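Local coordinates for 6-carboxyhexanoate--CoA ligase (Aquifex aeolicus, PDB 5TVA), which is a ligase of the BioW family, modelled here with coenzyme A and adenosine monophosphate bound in pockets that share residues, at residues S5-A10 / K49-K54; A20-K25 / H138-D143; R132-I137 / E229-K234. All coordinates share one frame; numbering follows the deposited sequence.

All three contacts touch the same coenzyme A molecule, contacts 1 and 2 from one sheet and contact 3 from the loop 132-137. Contacts 1 and 2 have centres about 9 Å apart and share a three-stranded antiparallel sheet, in which strand 3-12 lies between 15-25 and 45-52; V6 N lies 2.6 Å from R22 O, a probable hydrogen bond between them. Contact 3 is further off, its centre about 14 Å from that of contact 1 and about 15 Å from that of contact 2. Its loop runs directly into segment 138-143 of contact 2, and H138 CB packs 3.4 Å from K234 O. R135 and T136 of contact 3 also line the adenosine monophosphate pocket.

Contact 1: residues S5-A10 / K49-K54; sequences SVRMRA and KVEKVK. With COA (coenzyme A), chain D.
Strands 3-12 and 45-52 pair here as antiparallel neighbours in a three-stranded sheet, with S5 opposite E51, V6 opposite V50 and R7 opposite K49. Their short axes run at 161°, and S5-E51 and R7-K49 are the hydrogen-bonded pairs: S5 N reaches E51 O at 2.7 Å, R7 N reaches K49 O at 2.9 Å, and each bond is returned by the partner's own N-H. V6 and V50 form the non-hydrogen-bonded pair between them.

On the face carrying S5, R7, K49 and E51 the contact is polar. The R7 chain bends at chi3 (-81°), which sets one face of its guanidinium against K49 CE, 3.5 Å from the plane and over its centre. R7 NH2 forms a salt bridge with E51 OE1 at 3.2 Å, the guanidinium and carboxylate planes being 44° apart. A water in the guanidinium plane accepts from R7 NE at 2.6 Å and donates to K49 O and to S5 OG, which is also hydrogen-bonded to E21 OE2. K49 NZ reaches the coenzyme A diphosphate, with O2A at 3.0 Å, and R9 NH1 bonds to O4A at 3.1 Å; R7 lies beside the same anion, so the basic groups gather round its negative charge.

V6 and V50 turn the other way, onto L29 of helix 29-37. Strand 15-25 flanks 3-12 on its second edge, and H138 touches S5, R7 and E51 on the polar face.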
# COMPACT_ATOMS: atom_id res chain seq x y z
N SER A 5 -18.71 -4.51 -1.62
CA SER A 5 -17.50 -3.71 -1.64
C SER A 5 -17.90 -2.24 -1.72
O SER A 5 -18.72 -1.87 -2.56
CB SER A 5 -16.65 -4.12 -2.85
OG SER A 5 -15.77 -3.09 -3.24
N VAL A 6 -17.34 -1.42 -0.83
CA VAL A 6 -17.68 0.01 -0.76
C VAL A 6 -16.42 0.80 -1.01
O VAL A 6 -15.53 0.84 -0.15
CB VAL A 6 -18.29 0.39 0.59
CG1 VAL A 6 -18.69 1.86 0.58
CG2 VAL A 6 -19.48 -0.48 0.89
N ARG A 7 -16.33 1.45 -2.17
CA ARG A 7 -15.12 2.18 -2.56
C ARG A 7 -15.41 3.66 -2.64
O ARG A 7 -16.33 4.07 -3.35
CB ARG A 7 -14.57 1.70 -3.91
CG ARG A 7 -13.90 0.34 -3.88
CD ARG A 7 -13.49 -0.09 -5.32
NE ARG A 7 -14.63 -0.66 -6.04
CZ ARG A 7 -14.65 -0.97 -7.35
NH1 ARG A 7 -13.59 -0.77 -8.12
NH2 ARG A 7 -15.75 -1.50 -7.88
N MET A 8 -14.58 4.47 -1.97
CA MET A 8 -14.71 5.92 -1.95
C MET A 8 -13.41 6.55 -2.42
O MET A 8 -12.32 6.11 -2.04
CB MET A 8 -15.05 6.41 -0.54
CG MET A 8 -15.20 7.95 -0.37
SD MET A 8 -13.66 8.91 -0.21
CE MET A 8 -13.01 8.27 1.33
N ARG A 9 -13.52 7.57 -3.27
CA ARG A 9 -12.42 8.46 -3.60
C ARG A 9 -12.94 9.89 -3.56
O ARG A 9 -14.12 10.13 -3.83
CB ARG A 9 -11.84 8.15 -4.97
CG ARG A 9 -12.80 8.48 -6.11
CD ARG A 9 -12.25 8.03 -7.43
NE ARG A 9 -12.94 8.65 -8.56
CZ ARG A 9 -13.88 8.02 -9.27
NH1 ARG A 9 -14.21 6.77 -8.98
NH2 ARG A 9 -14.48 8.64 -10.27
N ALA A 10 -12.06 10.83 -3.22
CA ALA A 10 -12.45 12.24 -3.09
C ALA A 10 -11.32 13.13 -3.59
O ALA A 10 -10.14 12.83 -3.38
CB ALA A 10 -12.80 12.61 -1.65
N LYS A 49 -18.71 3.85 -4.75
CA LYS A 49 -19.21 2.68 -5.46
C LYS A 49 -19.57 1.57 -4.49
O LYS A 49 -18.73 1.16 -3.68
CB LYS A 49 -18.19 2.13 -6.47
CG LYS A 49 -17.79 3.09 -7.54
CD LYS A 49 -17.06 2.39 -8.69
CE LYS A 49 -15.58 2.29 -8.44
NZ LYS A 49 -14.80 2.62 -9.67
N VAL A 50 -20.79 1.06 -4.57
CA VAL A 50 -21.22 -0.11 -3.81
C VAL A 50 -21.47 -1.25 -4.79
O VAL A 50 -22.33 -1.16 -5.67
CB VAL A 50 -22.47 0.18 -2.99
CG1 VAL A 50 -22.79 -1.02 -2.10
CG2 VAL A 50 -22.27 1.45 -2.17
N GLU A 51 -20.73 -2.35 -4.61
CA GLU A 51 -20.70 -3.45 -5.58
C GLU A 51 -20.89 -4.74 -4.81
O GLU A 51 -20.12 -5.04 -3.90
CB GLU A 51 -19.36 -3.45 -6.32
CG GLU A 51 -19.24 -4.37 -7.50
CD GLU A 51 -17.92 -4.15 -8.20
OE1 GLU A 51 -16.86 -4.48 -7.60
OE2 GLU A 51 -17.92 -3.62 -9.34
N LYS A 52 -21.93 -5.49 -5.14
CA LYS A 52 -22.09 -6.81 -4.54
C LYS A 52 -20.90 -7.70 -4.93
O LYS A 52 -20.49 -7.73 -6.09
CB LYS A 52 -23.40 -7.45 -5.01
CG LYS A 52 -23.83 -8.69 -4.23
CD LYS A 52 -25.10 -9.28 -4.84
CE LYS A 52 -26.05 -9.79 -3.78
NZ LYS A 52 -27.36 -10.21 -4.36
N VAL A 53 -20.34 -8.38 -3.94
CA VAL A 53 -19.17 -9.25 -4.14
C VAL A 53 -19.64 -10.63 -4.61
O VAL A 53 -20.57 -11.20 -4.03
CB VAL A 53 -18.35 -9.37 -2.85
CG1 VAL A 53 -17.32 -10.50 -2.96
CG2 VAL A 53 -17.68 -8.04 -2.49
N LYS A 54 -18.99 -11.16 -5.64
CA LYS A 54 -19.31 -12.52 -6.07
C LYS A 54 -18.50 -13.52 -5.26
O LYS A 54 -18.99 -14.08 -4.27
CB LYS A 54 -19.04 -12.68 -7.56
CG LYS A 54 -19.74 -11.65 -8.44
CD LYS A 54 -20.88 -12.28 -9.26
CE LYS A 54 -21.50 -11.27 -10.21
NZ LYS A 54 -20.46 -10.56 -11.00
N1A COA D . -4.71 7.95 -5.89
C2A COA D . -4.87 8.83 -6.89
N3A COA D . -5.92 8.77 -7.71
C4A COA D . -6.84 7.80 -7.56
C5A COA D . -6.70 6.86 -6.53
C6A COA D . -5.58 6.98 -5.68
N6A COA D . -5.38 5.98 -4.56
N7A COA D . -7.74 6.02 -6.58
C8A COA D . -8.51 6.39 -7.59
N9A COA D . -7.99 7.48 -8.17
C1B COA D . -8.64 8.03 -9.40
C2B COA D . -8.27 8.98 -10.16
O2B COA D . -6.84 9.01 -10.47
C3B COA D . -9.04 8.26 -11.46
O3B COA D . -8.26 7.08 -11.78
P3B COA D . -7.27 6.80 -13.11
O7A COA D . -7.56 5.39 -13.55
O8A COA D . -7.50 7.75 -14.24
O9A COA D . -5.81 6.87 -12.73
C4B COA D . -10.23 7.96 -11.02
O4B COA D . -10.18 8.13 -9.47
C5B COA D . -10.73 6.47 -11.36
O5B COA D . -10.17 5.55 -10.50
P1A COA D . -10.93 4.16 -9.95
O1A COA D . -10.06 2.95 -10.29
O2A COA D . -12.32 3.99 -10.50
O3A COA D . -10.98 4.26 -8.31
P2A COA D . -12.07 3.49 -7.27
O4A COA D . -13.34 4.35 -7.27
O5A COA D . -12.46 2.10 -7.80
O6A COA D . -11.35 3.44 -5.74
CBP COA D . -9.46 3.26 -3.99
CCP COA D . -9.95 3.08 -5.52
CDP COA D . -9.32 4.77 -3.67
CEP COA D . -10.57 2.78 -3.04
CAP COA D . -8.05 2.48 -3.74
OAP COA D . -6.95 3.30 -3.83
C9P COA D . -7.91 1.76 -2.37
O9P COA D . -8.23 0.60 -2.23
N8P COA D . -7.38 2.47 -1.21
C7P COA D . -7.26 1.81 0.13
C6P COA D . -5.82 1.71 0.61
C5P COA D . -5.09 3.09 0.83
O5P COA D . -5.13 3.94 0.02
N4P COA D . -4.33 3.28 2.09
C3P COA D . -3.64 4.61 2.34
C2P COA D . -2.65 4.43 3.49
S1P COA D . -1.61 3.01 3.00
O HOH W 1 -17.00 -0.98 -4.91

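Contact 2: residues A20-K25 / H138-D143. With COA (coenzyme A), chain D.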
# COMPACT_ATOMS: atom_id res chain seq x y z
N ALA A 20 -10.60 5.09 0.19
CA ALA A 20 -10.69 3.99 1.14
C ALA A 20 -11.70 3.00 0.60
O ALA A 20 -12.56 3.35 -0.20
CB ALA A 20 -11.12 4.49 2.54
N GLU A 21 -11.60 1.77 1.09
CA GLU A 21 -12.52 0.70 0.72
C GLU A 21 -12.90 -0.09 1.96
O GLU A 21 -12.06 -0.31 2.85
CB GLU A 21 -11.91 -0.23 -0.34
CG GLU A 21 -12.78 -1.43 -0.71
CD GLU A 21 -12.30 -2.14 -1.98
OE1 GLU A 21 -11.26 -1.72 -2.54
OE2 GLU A 21 -12.97 -3.09 -2.44
N ARG A 22 -14.17 -0.48 2.03
CA ARG A 22 -14.68 -1.39 3.05
C ARG A 22 -15.47 -2.50 2.37
O ARG A 22 -16.20 -2.26 1.40
CB ARG A 22 -15.59 -0.65 4.05
CG ARG A 22 -14.91 0.52 4.74
CD ARG A 22 -14.02 0.06 5.90
NE ARG A 22 -13.40 1.22 6.55
CZ ARG A 22 -12.22 1.74 6.20
NH1 ARG A 22 -11.52 1.19 5.21
NH2 ARG A 22 -11.74 2.80 6.84
N ILE A 23 -15.34 -3.72 2.87
CA ILE A 23 -16.07 -4.87 2.35
C ILE A 23 -16.81 -5.47 3.53
O ILE A 23 -16.18 -5.97 4.46
CB ILE A 23 -15.13 -5.92 1.71
CG1 ILE A 23 -14.22 -5.25 0.70
CG2 ILE A 23 -15.94 -7.04 1.10
CD1 ILE A 23 -13.16 -6.17 0.15
N VAL A 24 -18.14 -5.41 3.49
CA VAL A 24 -18.95 -5.70 4.67
C VAL A 24 -20.23 -6.41 4.27
O VAL A 24 -20.64 -6.40 3.10
CB VAL A 24 -19.29 -4.41 5.47
CG1 VAL A 24 -18.02 -3.68 5.89
CG2 VAL A 24 -20.18 -3.48 4.65
N LYS A 25 -20.87 -7.01 5.28
CA LYS A 25 -22.22 -7.55 5.16
C LYS A 25 -23.23 -6.42 4.98
O LYS A 25 -23.01 -5.29 5.43
CB LYS A 25 -22.59 -8.34 6.42
CG LYS A 25 -21.90 -9.68 6.55
CD LYS A 25 -22.04 -10.26 7.96
CE LYS A 25 -21.47 -11.68 8.03
NZ LYS A 25 -20.97 -12.04 9.38
N HIS A 138 -9.82 -3.97 -3.48
CA HIS A 138 -10.64 -5.15 -3.16
C HIS A 138 -10.01 -5.99 -2.06
O HIS A 138 -9.91 -7.22 -2.15
CB HIS A 138 -10.90 -6.00 -4.41
CG HIS A 138 -11.89 -5.41 -5.36
ND1 HIS A 138 -12.79 -4.43 -4.99
CD2 HIS A 138 -12.15 -5.69 -6.66
CE1 HIS A 138 -13.54 -4.12 -6.03
NE2 HIS A 138 -13.18 -4.88 -7.05
N PHE A 139 -9.58 -5.30 -1.01
CA PHE A 139 -9.04 -5.93 0.19
C PHE A 139 -9.63 -5.20 1.39
O PHE A 139 -9.92 -4.01 1.32
CB PHE A 139 -7.50 -5.87 0.22
CG PHE A 139 -6.97 -4.49 0.38
CD1 PHE A 139 -6.77 -3.94 1.67
CD2 PHE A 139 -6.70 -3.71 -0.73
CE1 PHE A 139 -6.32 -2.63 1.84
CE2 PHE A 139 -6.23 -2.43 -0.58
CZ PHE A 139 -6.05 -1.87 0.73
N ASP A 140 -9.79 -5.93 2.50
CA ASP A 140 -10.20 -5.33 3.77
C ASP A 140 -9.89 -6.31 4.89
O ASP A 140 -9.77 -7.52 4.67
CB ASP A 140 -11.69 -4.96 3.75
CG ASP A 140 -12.07 -3.94 4.86
OD1 ASP A 140 -11.16 -3.42 5.55
OD2 ASP A 140 -13.28 -3.64 4.99
N TRP A 141 -9.73 -5.76 6.10
CA TRP A 141 -9.75 -6.58 7.32
C TRP A 141 -11.13 -7.20 7.47
O TRP A 141 -12.15 -6.52 7.38
CB TRP A 141 -9.44 -5.74 8.58
CG TRP A 141 -8.07 -5.15 8.64
CD1 TRP A 141 -7.74 -3.85 8.42
CD2 TRP A 141 -6.85 -5.83 8.91
NE1 TRP A 141 -6.38 -3.68 8.53
CE2 TRP A 141 -5.82 -4.89 8.84
CE3 TRP A 141 -6.53 -7.17 9.18
CZ2 TRP A 141 -4.48 -5.22 9.06
CZ3 TRP A 141 -5.20 -7.50 9.41
CH2 TRP A 141 -4.19 -6.53 9.35
N LYS A 142 -11.15 -8.51 7.74
CA LYS A 142 -12.41 -9.21 8.01
C LYS A 142 -13.23 -8.52 9.11
O LYS A 142 -14.44 -8.34 8.97
CB LYS A 142 -12.10 -10.65 8.40
CG LYS A 142 -13.33 -11.46 8.77
CD LYS A 142 -13.00 -12.94 8.75
CE LYS A 142 -14.26 -13.76 8.75
NZ LYS A 142 -15.02 -13.48 7.51
N ASP A 143 -12.59 -8.16 10.22
CA ASP A 143 -13.32 -7.53 11.33
C ASP A 143 -12.59 -6.24 11.67
O ASP A 143 -11.83 -6.20 12.65
CB ASP A 143 -13.41 -8.47 12.56
CG ASP A 143 -14.26 -7.90 13.69
OD1 ASP A 143 -14.69 -6.73 13.58
OD2 ASP A 143 -14.51 -8.61 14.68
N1A COA D . -4.71 7.95 -5.89
C2A COA D . -4.87 8.83 -6.89
N3A COA D . -5.92 8.77 -7.71
C4A COA D . -6.84 7.80 -7.56
C5A COA D . -6.70 6.86 -6.53
C6A COA D . -5.58 6.98 -5.68
N6A COA D . -5.38 5.98 -4.56
N7A COA D . -7.74 6.02 -6.58
C8A COA D . -8.51 6.39 -7.59
N9A COA D . -7.99 7.48 -8.17
C1B COA D . -8.64 8.03 -9.40
C2B COA D . -8.27 8.98 -10.16
O2B COA D . -6.84 9.01 -10.47
C3B COA D . -9.04 8.26 -11.46
O3B COA D . -8.26 7.08 -11.78
P3B COA D . -7.27 6.80 -13.11
O7A COA D . -7.56 5.39 -13.55
O8A COA D . -7.50 7.75 -14.24
O9A COA D . -5.81 6.87 -12.73
C4B COA D . -10.23 7.96 -11.02
O4B COA D . -10.18 8.13 -9.47
C5B COA D . -10.73 6.47 -11.36
O5B COA D . -10.17 5.55 -10.50
P1A COA D . -10.93 4.16 -9.95
O1A COA D . -10.06 2.95 -10.29
O2A COA D . -12.32 3.99 -10.50
O3A COA D . -10.98 4.26 -8.31
P2A COA D . -12.07 3.49 -7.27
O4A COA D . -13.34 4.35 -7.27
O5A COA D . -12.46 2.10 -7.80
O6A COA D . -11.35 3.44 -5.74
CBP COA D . -9.46 3.26 -3.99
CCP COA D . -9.95 3.08 -5.52
CDP COA D . -9.32 4.77 -3.67
CEP COA D . -10.57 2.78 -3.04
CAP COA D . -8.05 2.48 -3.74
OAP COA D . -6.95 3.30 -3.83
C9P COA D . -7.91 1.76 -2.37
O9P COA D . -8.23 0.60 -2.23
N8P COA D . -7.38 2.47 -1.21
C7P COA D . -7.26 1.81 0.13
C6P COA D . -5.82 1.71 0.61
C5P COA D . -5.09 3.09 0.83
O5P COA D . -5.13 3.94 0.02
N4P COA D . -4.33 3.28 2.09
C3P COA D . -3.64 4.61 2.34
C2P COA D . -2.65 4.43 3.49
S1P COA D . -1.61 3.01 3.00
O HOH W 2 -9.80 -1.62 2.77
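Around R22 and D140, whose CA atoms are 6.0 Å apart, strands 20-25 and 139-141 pass each other at 66° between their short axes, and no backbone hydrogen bond joins them. Side chains and a water make the connection. E21 has CG anti to its backbone N (chi1 176°) and an extended chain, which carries the carboxylate to H138. There H138 ND1 gives an almost straight bond to the syn lone pair of E21 OE2 at 2.9 Å, lying in the imidazole plane although the ring and carboxylate planes are 76° apart. The other oxygen, OE1, is met from above the carboxylate plane by H138 N at 2.8 Å.

Further along, I23 N donates to D140 OD2 at 3.0 Å, on the anti side but tilted out of the carboxylate plane, while D140 OD1 is held by a salt bridge to R144. The I23 and D140 side chains run alongside in opposite directions, with I23 CG1 4.0 Å from D140 CB. A water donates to E21 O (2.6 Å) and to F139 O (2.8 Å), bridging the backbones.

With S5 OG also bonded to OE2, three hydrogen bonds grip the buried E21 carboxylate. The one from ND1 fixes the turn of the H138 ring beside the coenzyme A pocket, which E21 and F139 help to line.

Contact 3: residues R132-I137 / E229-K234. With COA (coenzyme A), chain D.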
# COMPACT_ATOMS: atom_id res chain seq x y z
N ARG A 132 0.23 6.38 -13.84
CA ARG A 132 -0.87 5.81 -13.07
C ARG A 132 -0.39 4.68 -12.15
O ARG A 132 -0.79 4.61 -10.98
CB ARG A 132 -1.94 5.31 -14.03
CG ARG A 132 -3.30 5.27 -13.40
CD ARG A 132 -4.21 4.16 -13.98
NE ARG A 132 -4.16 3.06 -13.04
CZ ARG A 132 -5.09 2.11 -12.96
NH1 ARG A 132 -6.18 2.17 -13.72
NH2 ARG A 132 -4.95 1.13 -12.06
N GLY A 133 0.47 3.80 -12.68
CA GLY A 133 0.83 2.59 -11.97
C GLY A 133 -0.35 1.64 -11.84
O GLY A 133 -1.39 1.77 -12.47
N VAL A 134 -0.17 0.67 -10.95
CA VAL A 134 -1.22 -0.29 -10.63
C VAL A 134 -1.67 -0.05 -9.19
O VAL A 134 -0.86 0.28 -8.32
CB VAL A 134 -0.71 -1.73 -10.85
CG1 VAL A 134 -1.77 -2.75 -10.52
CG2 VAL A 134 -0.30 -1.88 -12.31
N ARG A 135 -2.97 -0.18 -8.95
CA ARG A 135 -3.57 0.07 -7.65
C ARG A 135 -4.03 -1.24 -7.06
O ARG A 135 -4.80 -1.97 -7.70
CB ARG A 135 -4.76 1.03 -7.76
CG ARG A 135 -4.48 2.49 -7.50
CD ARG A 135 -5.76 3.29 -7.78
NE ARG A 135 -5.55 4.25 -8.85
CZ ARG A 135 -6.20 4.28 -10.01
NH1 ARG A 135 -7.16 3.42 -10.30
NH2 ARG A 135 -5.88 5.22 -10.89
N THR A 136 -3.58 -1.54 -5.84
CA THR A 136 -4.15 -2.65 -5.08
C THR A 136 -5.51 -2.23 -4.54
O THR A 136 -5.62 -1.17 -3.92
CB THR A 136 -3.23 -3.03 -3.92
OG1 THR A 136 -1.92 -3.37 -4.41
CG2 THR A 136 -3.80 -4.18 -3.12
N ILE A 137 -6.54 -3.05 -4.79
CA ILE A 137 -7.91 -2.76 -4.35
C ILE A 137 -8.56 -4.07 -3.92
O ILE A 137 -7.94 -5.13 -3.95
CB ILE A 137 -8.78 -2.05 -5.42
CG1 ILE A 137 -8.96 -2.90 -6.68
CG2 ILE A 137 -8.21 -0.65 -5.80
CD1 ILE A 137 -10.16 -2.42 -7.52
N GLU A 229 -3.89 -9.23 -12.16
CA GLU A 229 -5.26 -9.67 -11.95
C GLU A 229 -5.58 -9.79 -10.46
O GLU A 229 -6.67 -9.42 -10.02
CB GLU A 229 -5.50 -11.00 -12.65
CG GLU A 229 -6.88 -11.53 -12.46
CD GLU A 229 -7.11 -12.85 -13.20
OE1 GLU A 229 -6.41 -13.84 -12.90
OE2 GLU A 229 -7.98 -12.89 -14.10
N CYS A 230 -4.65 -10.35 -9.68
CA CYS A 230 -4.91 -10.57 -8.26
C CYS A 230 -5.00 -9.24 -7.53
O CYS A 230 -5.94 -9.01 -6.75
CB CYS A 230 -3.81 -11.44 -7.65
SG CYS A 230 -4.13 -11.94 -5.96
N LEU A 231 -4.06 -8.33 -7.80
CA LEU A 231 -4.04 -7.05 -7.11
C LEU A 231 -5.32 -6.27 -7.36
O LEU A 231 -5.80 -5.55 -6.47
CB LEU A 231 -2.82 -6.22 -7.54
CG LEU A 231 -1.43 -6.75 -7.20
CD1 LEU A 231 -0.36 -5.96 -7.96
CD2 LEU A 231 -1.21 -6.68 -5.70
N THR A 232 -5.89 -6.37 -8.58
CA THR A 232 -6.92 -5.44 -8.99
C THR A 232 -8.32 -6.04 -9.04
O THR A 232 -9.29 -5.27 -9.12
CB THR A 232 -6.58 -4.83 -10.37
OG1 THR A 232 -6.59 -5.83 -11.41
CG2 THR A 232 -5.22 -4.16 -10.31
N GLN A 233 -8.46 -7.36 -8.93
CA GLN A 233 -9.76 -8.00 -9.11
C GLN A 233 -10.11 -8.98 -7.99
O GLN A 233 -11.28 -9.11 -7.64
CB GLN A 233 -9.81 -8.72 -10.47
CG GLN A 233 -9.65 -7.77 -11.67
CD GLN A 233 -9.93 -8.41 -13.06
OE1 GLN A 233 -10.19 -9.62 -13.18
NE2 GLN A 233 -9.85 -7.60 -14.10
N LYS A 234 -9.15 -9.71 -7.44
CA LYS A 234 -9.54 -10.72 -6.46
C LYS A 234 -9.94 -10.05 -5.13
O LYS A 234 -9.36 -9.05 -4.71
CB LYS A 234 -8.39 -11.71 -6.26
CG LYS A 234 -8.75 -12.89 -5.38
CD LYS A 234 -7.68 -13.96 -5.42
CE LYS A 234 -7.84 -14.94 -4.27
NZ LYS A 234 -9.18 -15.57 -4.25
N1A COA D . -4.71 7.95 -5.89
C2A COA D . -4.87 8.83 -6.89
N3A COA D . -5.92 8.77 -7.71
C4A COA D . -6.84 7.80 -7.56
C5A COA D . -6.70 6.86 -6.53
C6A COA D . -5.58 6.98 -5.68
N6A COA D . -5.38 5.98 -4.56
N7A COA D . -7.74 6.02 -6.58
C8A COA D . -8.51 6.39 -7.59
N9A COA D . -7.99 7.48 -8.17
C1B COA D . -8.64 8.03 -9.40
C2B COA D . -8.27 8.98 -10.16
O2B COA D . -6.84 9.01 -10.47
C3B COA D . -9.04 8.26 -11.46
O3B COA D . -8.26 7.08 -11.78
P3B COA D . -7.27 6.80 -13.11
O7A COA D . -7.56 5.39 -13.55
O8A COA D . -7.50 7.75 -14.24
O9A COA D . -5.81 6.87 -12.73
C4B COA D . -10.23 7.96 -11.02
O4B COA D . -10.18 8.13 -9.47
C5B COA D . -10.73 6.47 -11.36
O5B COA D . -10.17 5.55 -10.50
P1A COA D . -10.93 4.16 -9.95
O1A COA D . -10.06 2.95 -10.29
O2A COA D . -12.32 3.99 -10.50
O3A COA D . -10.98 4.26 -8.31
P2A COA D . -12.07 3.49 -7.27
O4A COA D . -13.34 4.35 -7.27
O5A COA D . -12.46 2.10 -7.80
O6A COA D . -11.35 3.44 -5.74
CBP COA D . -9.46 3.26 -3.99
CCP COA D . -9.95 3.08 -5.52
CDP COA D . -9.32 4.77 -3.67
CEP COA D . -10.57 2.78 -3.04
CAP COA D . -8.05 2.48 -3.74
OAP COA D . -6.95 3.30 -3.83
C9P COA D . -7.91 1.76 -2.37
O9P COA D . -8.23 0.60 -2.23
N8P COA D . -7.38 2.47 -1.21
C7P COA D . -7.26 1.81 0.13
C6P COA D . -5.82 1.71 0.61
C5P COA D . -5.09 3.09 0.83
O5P COA D . -5.13 3.94 0.02
N4P COA D . -4.33 3.28 2.09
C3P COA D . -3.64 4.61 2.34
C2P COA D . -2.65 4.43 3.49
S1P COA D . -1.61 3.01 3.00
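I137 and L231 supply the hydrogen bond that joins the loop 132-137 to the C-terminal part of helix 224-233. I137 N donates to L231 O at 3.1 Å with an angle of 173° at the hydrogen, the donor lying close to the line of the L231 carbonyl. The I137 and L231 carbonyl oxygens are two acceptors only 3.3 Å apart; K169 NZ, from helix 158-173, bonds to I137 O and weakly to L231 O.

Van der Waals contacts accompany this bond. T232 CG2 fits against the loop, 3.7 Å from V134 CG1 and 3.4 Å from R135 O, the V134 and T232 side chains crossing at about a right angle. I137 places CG1 between its backbone N and carbonyl carbon (chi1 62°), a position from which CD1 comes within 3.4 Å of T232 O. L231 CD2 touches T136 OG1 at 3.6 Å, a hydroxyl engaged in hydrogen bonds with N170 and Y217. C230, the residue before L231, is joined by a disulfide to C173.

The same loop also meets the ligands. T136 N bonds to N1 of adenosine monophosphate. The R135 guanidinium has C8A of coenzyme A 3.8 Å above one face and R132 NH2 3.6 Å above the opposite face, both offset toward the rim. Its NH2 lies improbably close to the 3'-phosphate, so the detail there is doubtful.

Two arginines beside the coenzyme A phosphates would favour the anion electrostatically. K169 probably offsets the negative ends of the crowded carbonyls, leaving a loop that is tied to the helix and lines both ligand pockets.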